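CurK, CurL fusion protein (Moorea producens 3L, PDB 4MYZ) joins in one engineered chain the docking domains of two curacin A polyketide synthase modules, which probably bring the modules together for transfer of the growing chain. Local coordinates at residues B[18-21]-B[22-26]; B[52-56]-B[57-61]. All blocks are in the same frame, centred on the assembly; numbering follows the deposited sequence.

Contact 1 lies within helix 15-32, in the CurK part of the fusion; contact 2 caps the start of helix 56-71, in the CurL part. Their centres are about 11 Å apart, and the helices of this engineered chain pack together: Ile26 CD1 sits 3.6 Å from Ala60 N, and Ala56 CB 3.9 Å from Glu19 O. Both contacts are partly buried and reach the second subunit, but contact 1 lies nearer the chain centre (about 7 Å against 9 Å, between centres), with i to i+4 backbone bonds and a buried Leu18-Val22 edge. Contact 2 runs into the exposed loop at Gln52 and Ser53; Ser55 OG caps a backbone N-H and waters tie Gln58 to that loop.

Contact 1: B[18-21]-B[22-26]; sequences LEAS and VLQEI
Val22 turns CG1 anti to its backbone N (chi1 163°), which leaves CG2 beside that N and directed back at the preceding turn, where it lies 3.3 Å from Leu18 O. Leu18 CD1 stands 4.3 Å from Val22 CG2, methyl to methyl, a loose apolar touch one turn apart in the CurK part of the fusion. Gln24 has CG beside its own N (chi1 -69°), 3.3 Å from Ala20 O; from there the extended chain runs back along the helix surface and brings NE2 to 4.2 Å from Ala20 CB.

The backbone underneath is regular alpha helix. Val22 N donates to Leu18 O at 2.9 Å, nearly straight at 165°, and the same i to i+4 step is repeated from Leu23 to Glu19, from Gln24 to Ala20 and from Glu25 to Ser21. Ser21 O is gripped twice: Glu25 N donates to it, and a water gives it a second hydrogen bond at 2.9 Å. The same water also donates to Glu25 OE2 at 3.1 Å, tying this carboxylate to the backbone one turn earlier, while Ser21 OG bonds back to Glu17 O. The stronger hold on Glu25 is a salt bridge from OE1 to Arg68 of the second subunit, which probably keeps the carboxylate ionised.

Helix 15-32 thus offers different faces to different neighbours. Leu18, Val22 and Glu25 meet Leu57, Leu61 and Leu64 of the second subunit. Leu23 and Ile26 lie against helix 56-71, the CurL part of the same engineered chain, touching Arg59 and Ala63, while Glu19 touches both Ala56 there and Leu57 of the second subunit.

Contact 2: B[52-56]-B[57-61]; sequences QSLSA and LQRAL
Ser55 and Gln58 bind each other twice, as a capping box in which the neutral amide of glutamine closes the ring at the start of helix 56-71, in the CurL part of the fusion. Ser55 N donates to Gln58 OE1 at 2.9 Å and 166°, slightly tilted from the plane of the amide carbonyl. In return Gln58 N gives a weak bond to Ser55 OG at 3.3 Å. Ser55 can accept it because its chi1 of 67° sets OG between its own N and carbonyl carbon, turned to the opening helical turn.

Two waters extend the box to the preceding loop. One donates both to Gln58 OE1 and to Ser53 O, at 2.8 Å from the latter, and accepts from Gln52 NE2 at 2.7 Å; the other accepts from Gln52 NE2 and, weakly, from Gln58 NE2. OE1 therefore takes two donors, which fix how the amide is turned. An alanine in place of Gln58 would probably leave Ser55 N without its acceptor and the two waters held by the loop residues alone.

Leu54 covers one flank: CD2 lies 3.6 Å from Gln58 OE1, while CB makes an apolar contact 3.9 Å from Arg59 CG and CD1 rests over one face of the guanidinium, the two side chains crossing at about a right angle. Leu54 also meets Thr11 of the second subunit, and Gln58 meets Leu18 of that subunit. The box is built from neutral groups, a hydroxyl taking Gln58 N and an amide oxygen taking Ser55 N, and so adds no negative charge of its own.

Contact 1: B[18-21]-B[22-26]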
ATOM      1  N   LEU B  18      -3.369 -10.550  -7.881  1.00 25.14           N
ATOM      2  CA  LEU B  18      -2.691  -9.754  -6.863  1.00 25.54           C
ATOM      3  C   LEU B  18      -2.990  -8.264  -7.016  1.00 23.75           C
ATOM      4  O   LEU B  18      -3.342  -7.578  -6.042  1.00 24.41           O
ATOM      5  CB  LEU B  18      -1.189 -10.045  -6.920  1.00 26.24           C
ATOM      6  CG  LEU B  18      -0.267  -9.153  -6.098  1.00 26.53           C
ATOM      7  CD1 LEU B  18      -0.567  -9.318  -4.608  1.00 28.53           C
ATOM      8  CD2 LEU B  18       1.191  -9.426  -6.416  1.00 27.99           C
ATOM      9  N   GLU B  19      -2.907  -7.764  -8.251  1.00 23.20           N
ATOM     10  CA  GLU B  19      -3.291  -6.381  -8.531  1.00 22.42           C
ATOM     11  C   GLU B  19      -4.731  -6.101  -8.113  1.00 23.09           C
ATOM     12  O   GLU B  19      -4.997  -5.079  -7.471  1.00 23.45           O
ATOM     13  CB  GLU B  19      -3.062  -6.048 -10.013  1.00 22.75           C
ATOM     14  CG  GLU B  19      -1.613  -6.019 -10.428  1.00 23.44           C
ATOM     15  CD  GLU B  19      -1.382  -5.887 -11.903  1.00 26.73           C
ATOM     16  OE1 GLU B  19      -2.350  -5.650 -12.657  1.00 29.83           O
ATOM     17  OE2 GLU B  19      -0.215  -6.033 -12.344  1.00 28.55           O
ATOM     18  N   ALA B  20      -5.660  -6.982  -8.456  1.00 24.44           N
ATOM     19  CA  ALA B  20      -7.054  -6.804  -8.083  1.00 25.03           C
ATOM     20  C   ALA B  20      -7.239  -6.787  -6.578  1.00 25.09           C
ATOM     21  O   ALA B  20      -7.998  -5.971  -6.053  1.00 25.44           O
ATOM     22  CB  ALA B  20      -7.910  -7.881  -8.685  1.00 26.57           C
ATOM     23  N   SER B  21      -6.537  -7.683  -5.884  1.00 24.84           N
ATOM     24  CA  SER B  21      -6.651  -7.772  -4.443  1.00 26.42           C
ATOM     25  C   SER B  21      -6.099  -6.509  -3.761  1.00 24.85           C
ATOM     26  O   SER B  21      -6.666  -6.030  -2.772  1.00 26.16           O
ATOM     27  CB  SER B  21      -5.911  -8.991  -3.929  1.00 28.24           C
ATOM     28  OG  SER B  21      -6.559 -10.198  -4.333  1.00 32.68           O
ATOM     29  N   VAL B  22      -4.981  -5.992  -4.266  1.00 23.37           N
ATOM     30  CA  VAL B  22      -4.430  -4.741  -3.778  1.00 22.93           C
ATOM     31  C   VAL B  22      -5.470  -3.622  -3.938  1.00 22.63           C
ATOM     32  O   VAL B  22      -5.697  -2.824  -3.033  1.00 23.76           O
ATOM     33  CB  VAL B  22      -3.110  -4.444  -4.495  1.00 22.09           C
ATOM     34  CG1 VAL B  22      -2.696  -2.986  -4.348  1.00 23.07           C
ATOM     35  CG2 VAL B  22      -2.045  -5.372  -3.955  1.00 23.96           C
ATOM     36  N   LEU B  23      -6.076  -3.533  -5.107  1.00 22.60           N
ATOM     37  CA  LEU B  23      -7.058  -2.475  -5.352  1.00 23.08           C
ATOM     38  C   LEU B  23      -8.261  -2.583  -4.413  1.00 24.25           C
ATOM     39  O   LEU B  23      -8.760  -1.585  -3.885  1.00 25.50           O
ATOM     40  CB  LEU B  23      -7.498  -2.452  -6.812  1.00 24.03           C
ATOM     41  CG  LEU B  23      -6.416  -2.050  -7.789  1.00 24.34           C
ATOM     42  CD1 LEU B  23      -6.855  -2.303  -9.223  1.00 26.77           C
ATOM     43  CD2 LEU B  23      -6.074  -0.580  -7.651  1.00 26.53           C
ATOM     44  N   GLN B  24      -8.721  -3.808  -4.185  1.00 25.72           N
ATOM     45  CA  GLN B  24      -9.811  -4.014  -3.240  1.00 27.83           C
ATOM     46  C   GLN B  24      -9.427  -3.558  -1.831  1.00 28.00           C
ATOM     47  O   GLN B  24     -10.229  -2.967  -1.099  1.00 28.32           O
ATOM     48  CB  GLN B  24     -10.210  -5.485  -3.204  1.00 30.71           C
ATOM     49  CG  GLN B  24     -10.894  -6.024  -4.459  1.00 35.60           C
ATOM     50  CD  GLN B  24     -10.814  -7.556  -4.503  1.00 41.91           C
ATOM     51  OE1 GLN B  24     -10.629  -8.210  -3.474  1.00 47.53           O
ATOM     52  NE2 GLN B  24     -10.898  -8.125  -5.694  1.00 49.68           N
ATOM     53  N   GLU B  25      -8.200  -3.839  -1.413  1.00 26.57           N
ATOM     54  CA  GLU B  25      -7.776  -3.385  -0.105  1.00 28.43           C
ATOM     55  C   GLU B  25      -7.668  -1.872  -0.030  1.00 27.04           C
ATOM     56  O   GLU B  25      -8.022  -1.291   0.993  1.00 28.54           O
ATOM     57  CB  GLU B  25      -6.457  -4.020   0.314  1.00 30.90           C
ATOM     58  CG  GLU B  25      -6.308  -4.157   1.805  1.00 36.12           C
ATOM     59  CD  GLU B  25      -7.305  -5.143   2.428  1.00 38.17           C
ATOM     60  OE1 GLU B  25      -7.639  -4.936   3.589  1.00 46.73           O
ATOM     61  OE2 GLU B  25      -7.717  -6.131   1.772  1.00 41.96           O
ATOM     62  N   ILE B  26      -7.205  -1.237  -1.113  1.00 25.55           N
ATOM     63  CA  ILE B  26      -7.116   0.228  -1.149  1.00 25.82           C
ATOM     64  C   ILE B  26      -8.502   0.869  -1.020  1.00 27.27           C
ATOM     65  O   ILE B  26      -8.679   1.853  -0.295  1.00 28.40           O
ATOM     66  CB  ILE B  26      -6.404   0.708  -2.422  1.00 24.85           C
ATOM     67  CG1 ILE B  26      -4.934   0.284  -2.402  1.00 24.34           C
ATOM     68  CG2 ILE B  26      -6.506   2.203  -2.542  1.00 25.93           C
ATOM     69  CD1 ILE B  26      -4.200   0.512  -3.684  1.00 24.51           C
TER
HETATM   70  O   HOH W   1      -8.040  -7.690  -0.870  1.00 39.66           O

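Contact 2: B[52-56]-B[57-61]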
ATOM      1  N   GLN B  52      -2.261  10.082 -17.149  1.00 39.09           N
ATOM      2  CA  GLN B  52      -1.836   8.681 -17.115  1.00 36.97           C
ATOM      3  C   GLN B  52      -2.583   7.918 -16.028  1.00 34.90           C
ATOM      4  O   GLN B  52      -2.477   8.267 -14.857  1.00 36.63           O
ATOM      5  CB  GLN B  52      -0.317   8.570 -16.867  1.00 40.86           C
ATOM      6  CG  GLN B  52       0.189   7.125 -16.875  1.00 42.56           C
ATOM      7  CD  GLN B  52       1.713   7.007 -16.866  1.00 47.87           C
ATOM      8  OE1 GLN B  52       2.425   7.834 -17.451  1.00 53.18           O
ATOM      9  NE2 GLN B  52       2.215   5.969 -16.217  1.00 48.96           N
ATOM     10  N   SER B  53      -3.265   6.835 -16.398  1.00 30.17           N
ATOM     11  CA  SER B  53      -3.966   5.978 -15.458  1.00 29.15           C
ATOM     12  C   SER B  53      -2.955   5.233 -14.589  1.00 26.67           C
ATOM     13  O   SER B  53      -1.974   4.715 -15.089  1.00 28.14           O
ATOM     14  CB  SER B  53      -4.800   4.929 -16.170  1.00 30.67           C
ATOM     15  OG  SER B  53      -5.918   5.544 -16.758  1.00 34.16           O
ATOM     16  N   LEU B  54      -3.228   5.166 -13.298  1.00 25.89           N
ATOM     17  CA  LEU B  54      -2.267   4.602 -12.335  1.00 23.95           C
ATOM     18  C   LEU B  54      -2.358   3.093 -12.285  1.00 23.00           C
ATOM     19  O   LEU B  54      -3.461   2.503 -12.408  1.00 25.27           O
ATOM     20  CB  LEU B  54      -2.525   5.109 -10.938  1.00 24.49           C
ATOM     21  CG  LEU B  54      -2.430   6.609 -10.741  1.00 26.44           C
ATOM     22  CD1 LEU B  54      -2.629   6.957  -9.268  1.00 28.93           C
ATOM     23  CD2 LEU B  54      -1.115   7.119 -11.264  1.00 28.75           C
ATOM     24  N   SER B  55      -1.218   2.450 -12.085  1.00 21.63           N
ATOM     25  CA  SER B  55      -1.204   1.022 -11.841  1.00 21.24           C
ATOM     26  C   SER B  55      -1.507   0.709 -10.373  1.00 20.69           C
ATOM     27  O   SER B  55      -1.453   1.602  -9.510  1.00 20.44           O
ATOM     28  CB  SER B  55       0.178   0.483 -12.173  1.00 22.44           C
ATOM     29  OG  SER B  55       1.153   0.983 -11.269  1.00 22.83           O
ATOM     30  N   ALA B  56      -1.809  -0.553 -10.064  1.00 21.34           N
ATOM     31  CA  ALA B  56      -2.049  -0.960  -8.681  1.00 21.55           C
ATOM     32  C   ALA B  56      -0.881  -0.610  -7.755  1.00 21.44           C
ATOM     33  O   ALA B  56      -1.094  -0.184  -6.636  1.00 21.61           O
ATOM     34  CB  ALA B  56      -2.348  -2.454  -8.602  1.00 23.05           C
ATOM     35  N   LEU B  57       0.350  -0.788  -8.215  1.00 21.74           N
ATOM     36  CA  LEU B  57       1.492  -0.505  -7.362  1.00 22.07           C
ATOM     37  C   LEU B  57       1.606   0.994  -7.082  1.00 21.39           C
ATOM     38  O   LEU B  57       1.962   1.405  -5.994  1.00 21.04           O
ATOM     39  CB  LEU B  57       2.802  -1.056  -7.975  1.00 24.31           C
ATOM     40  CG  LEU B  57       4.033  -0.996  -7.048  1.00 26.32           C
ATOM     41  CD1 LEU B  57       3.832  -1.752  -5.767  1.00 27.12           C
ATOM     42  CD2 LEU B  57       5.229  -1.532  -7.868  1.00 29.66           C
ATOM     43  N   GLN B  58       1.317   1.816  -8.078  1.00 20.09           N
ATOM     44  CA  GLN B  58       1.301   3.274  -7.879  1.00 20.23           C
ATOM     45  C   GLN B  58       0.226   3.650  -6.880  1.00 20.34           C
ATOM     46  O   GLN B  58       0.461   4.478  -5.980  1.00 20.89           O
ATOM     47  CB  GLN B  58       1.073   4.001  -9.202  1.00 21.12           C
ATOM     48  CG  GLN B  58       2.326   4.003 -10.091  1.00 21.59           C
ATOM     49  CD  GLN B  58       2.062   4.489 -11.502  1.00 23.16           C
ATOM     50  OE1 GLN B  58       1.008   4.283 -12.070  1.00 23.54           O
ATOM     51  NE2 GLN B  58       3.117   5.037 -12.121  1.00 27.54           N
ATOM     52  N   ARG B  59      -0.981   3.105  -7.066  1.00 20.44           N
ATOM     53  CA  ARG B  59      -2.034   3.374  -6.097  1.00 20.73           C
ATOM     54  C   ARG B  59      -1.670   2.881  -4.695  1.00 20.68           C
ATOM     55  O   ARG B  59      -2.030   3.502  -3.695  1.00 21.09           O
ATOM     56  CB  ARG B  59      -3.374   2.809  -6.538  1.00 21.94           C
ATOM     57  CG  ARG B  59      -3.956   3.424  -7.780  1.00 22.93           C
ATOM     58  CD  ARG B  59      -5.436   3.122  -7.813  1.00 24.28           C
ATOM     59  NE  ARG B  59      -6.146   3.620  -8.986  1.00 26.05           N
ATOM     60  CZ  ARG B  59      -6.645   4.836  -9.110  1.00 27.21           C
ATOM     61  NH1 ARG B  59      -6.461   5.750  -8.173  1.00 29.79           N
ATOM     62  NH2 ARG B  59      -7.358   5.130 -10.195  1.00 29.14           N
ATOM     63  N   ALA B  60      -0.962   1.759  -4.622  1.00 20.16           N
ATOM     64  CA  ALA B  60      -0.531   1.213  -3.330  1.00 20.67           C
ATOM     65  C   ALA B  60       0.397   2.169  -2.642  1.00 21.01           C
ATOM     66  O   ALA B  60       0.283   2.336  -1.431  1.00 21.93           O
ATOM     67  CB  ALA B  60       0.118  -0.130  -3.474  1.00 22.10           C
ATOM     68  N   LEU B  61       1.332   2.788  -3.354  1.00 20.32           N
ATOM     69  CA  LEU B  61       2.234   3.747  -2.719  1.00 21.18           C
ATOM     70  C   LEU B  61       1.435   4.895  -2.101  1.00 21.02           C
ATOM     71  O   LEU B  61       1.689   5.308  -0.985  1.00 21.97           O
ATOM     72  CB  LEU B  61       3.254   4.268  -3.735  1.00 21.64           C
ATOM     73  CG  LEU B  61       4.221   5.319  -3.192  1.00 22.94           C
ATOM     74  CD1 LEU B  61       4.942   4.814  -1.963  1.00 23.93           C
ATOM     75  CD2 LEU B  61       5.170   5.760  -4.297  1.00 24.74           C
TER
HETATM   76  O   HOH W   2       0.777   4.120 -14.855  1.00 32.38           O
HETATM   77  O   HOH W   3       4.649   5.487 -14.756  1.00 46.23           O